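Local coordinates for putative SnoaL-like polyketide cyclase (Shewanella putrefaciens, PDB 3GZB), which is of unproven function but has a SnoaL-like domain of the NTF2 clan and may act as a polyketide cyclase, at residues V27-A32 / I42-R47. Numbering follows the deposited sequence.
Sequences VKYMDA and ITFYNR
A buried aromatic cluster of Tyr-29, Phe-44 and Tyr-45 joins helix 21-34 of this SnoaL-like, NTF2-clan fold to the loop that leads into strand 50-53. Tyr-29 lies at its middle and meets both other rings. With Phe-44 it makes a T-shaped pair: the edge of Tyr-29 is turned to the Phe-44 face, with the planes at 77° and the centroids 5.4 Å apart. The closest touch is Tyr-29 CD1 on Phe-44 CG, at 3.7 Å. Further back, Tyr-29 CB sits over the centre of the same ring, a CH-pi contact of 4.0 Å from CB to the Phe-44 centroid. Phe-44 therefore meets both the root of the Tyr-29 side chain and the start of its ring. The Lys-28 side chain adds only a light touch, through CB near Phe-44 CZ. CG of Tyr-29 is anti to the backbone N (chi1 174°), which carries the ring past Phe-44 to Tyr-45. There the two hydroxyls, Tyr-29 OH and Tyr-45 OH, share a hydrogen bond of 2.7 Å. The two side chains cross at about a right angle, and Tyr-29 CE1 packs 3.8 Å from Tyr-45 CE1. Tyr-29 OH has a second hydrogen-bond partner in His-138 ND1, so two bonds fix the end of the ring. A leucine in place of Tyr-29 would probably leave Tyr-45 OH and His-138 ND1 without this shared partner and strip Phe-44 of its edge-on neighbour. A type I turn from Ile-42 to Tyr-45 brings the two loop aromatics round to the helix. Around the cluster, Tyr-45 packs on Ile-66, Ile-67 and Leu-70 of helix 63-73, while Tyr-29 touches Leu-41 of helix 38-42 and Val-135 of strand 134-142.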
# COMPACT_ATOMS: atom_id res chain seq x y z
N VAL A 27 -10.39 11.45 -0.81
CA VAL A 27 -11.48 11.15 -1.72
C VAL A 27 -11.63 12.23 -2.80
O VAL A 27 -11.79 11.93 -4.01
CB VAL A 27 -12.79 10.92 -0.97
CG1 VAL A 27 -13.98 10.76 -1.92
CG2 VAL A 27 -12.68 9.69 -0.01
N LYS A 28 -11.59 13.49 -2.42
CA LYS A 28 -11.68 14.61 -3.38
C LYS A 28 -10.58 14.54 -4.43
O LYS A 28 -10.83 14.71 -5.63
CB LYS A 28 -11.60 15.95 -2.64
CG LYS A 28 -12.74 16.16 -1.63
CD LYS A 28 -12.86 17.59 -1.26
CE LYS A 28 -14.17 17.89 -0.57
NZ LYS A 28 -14.32 19.36 -0.50
N TYR A 29 -9.37 14.31 -3.96
CA TYR A 29 -8.23 14.16 -4.90
C TYR A 29 -8.39 13.00 -5.87
O TYR A 29 -8.21 13.18 -7.08
CB TYR A 29 -6.96 14.04 -4.11
CG TYR A 29 -5.71 13.73 -4.91
CD1 TYR A 29 -4.97 14.73 -5.49
CD2 TYR A 29 -5.27 12.44 -5.08
CE1 TYR A 29 -3.77 14.42 -6.14
CE2 TYR A 29 -4.12 12.12 -5.75
CZ TYR A 29 -3.38 13.12 -6.31
OH TYR A 29 -2.18 12.87 -6.95
N MSE A 30 -8.76 11.82 -5.34
CA MSE A 30 -8.90 10.66 -6.20
C MSE A 30 -10.08 10.81 -7.18
O MSE A 30 -10.01 10.28 -8.29
CB MSE A 30 -9.04 9.40 -5.37
CG MSE A 30 -7.84 9.09 -4.55
SE MSE A 30 -6.19 8.81 -5.51
CE MSE A 30 -6.74 7.37 -6.68
N ASP A 31 -11.17 11.42 -6.75
CA ASP A 31 -12.28 11.66 -7.69
C ASP A 31 -11.79 12.58 -8.83
O ASP A 31 -12.05 12.29 -10.01
CB ASP A 31 -13.52 12.24 -6.98
CG ASP A 31 -14.38 11.14 -6.35
OD1 ASP A 31 -14.25 10.00 -6.80
OD2 ASP A 31 -15.19 11.42 -5.43
N ALA A 32 -11.06 13.63 -8.51
CA ALA A 32 -10.48 14.51 -9.56
C ALA A 32 -9.56 13.75 -10.50
O ALA A 32 -9.64 13.87 -11.72
CB ALA A 32 -9.76 15.73 -8.95
N ILE A 42 -4.69 20.15 -10.21
CA ILE A 42 -3.47 20.94 -10.05
C ILE A 42 -3.52 21.79 -8.76
O ILE A 42 -2.45 22.14 -8.24
CB ILE A 42 -3.13 21.74 -11.29
CG1 ILE A 42 -1.63 22.12 -11.31
CG2 ILE A 42 -4.07 22.92 -11.40
CD1 ILE A 42 -1.18 22.84 -12.59
N THR A 43 -4.72 22.08 -8.24
CA THR A 43 -4.84 22.77 -6.93
C THR A 43 -4.22 21.98 -5.78
O THR A 43 -3.90 22.55 -4.73
CB THR A 43 -6.26 23.15 -6.55
OG1 THR A 43 -7.01 22.04 -6.09
CG2 THR A 43 -7.01 23.88 -7.70
N PHE A 44 -4.05 20.67 -5.95
CA PHE A 44 -3.50 19.85 -4.91
C PHE A 44 -1.97 19.75 -5.00
O PHE A 44 -1.35 19.12 -4.14
CB PHE A 44 -4.04 18.42 -4.98
CG PHE A 44 -5.45 18.26 -4.49
CD1 PHE A 44 -6.53 18.38 -5.35
CD2 PHE A 44 -5.69 17.94 -3.16
CE1 PHE A 44 -7.84 18.20 -4.86
CE2 PHE A 44 -7.00 17.77 -2.70
CZ PHE A 44 -8.04 17.91 -3.53
N TYR A 45 -1.35 20.38 -6.00
CA TYR A 45 0.10 20.25 -6.17
C TYR A 45 0.79 21.60 -6.05
O TYR A 45 0.21 22.67 -6.36
CB TYR A 45 0.46 19.69 -7.56
CG TYR A 45 -0.06 18.32 -7.89
CD1 TYR A 45 -0.11 17.31 -6.95
CD2 TYR A 45 -0.50 18.03 -9.18
CE1 TYR A 45 -0.56 16.04 -7.28
CE2 TYR A 45 -0.96 16.78 -9.53
CZ TYR A 45 -1.02 15.77 -8.56
OH TYR A 45 -1.46 14.52 -8.96
N ASN A 46 2.04 21.57 -5.62
CA ASN A 46 2.97 22.69 -5.83
C ASN A 46 4.28 22.22 -6.42
O ASN A 46 4.37 21.07 -6.88
CB ASN A 46 3.15 23.51 -4.55
CG ASN A 46 4.03 22.86 -3.54
OD1 ASN A 46 4.48 21.71 -3.67
ND2 ASN A 46 4.32 23.61 -2.47
N ARG A 47 5.29 23.08 -6.50
CA ARG A 47 6.53 22.73 -7.18
C ARG A 47 7.29 21.57 -6.49
O ARG A 47 8.18 20.99 -7.11
CB ARG A 47 7.45 23.97 -7.28
CG ARG A 47 8.01 24.45 -5.97
CD ARG A 47 8.78 25.75 -6.21
NE ARG A 47 9.55 26.24 -5.08
CZ ARG A 47 10.38 27.27 -5.17
NH1 ARG A 47 10.52 27.90 -6.34
NH2 ARG A 47 11.08 27.69 -4.12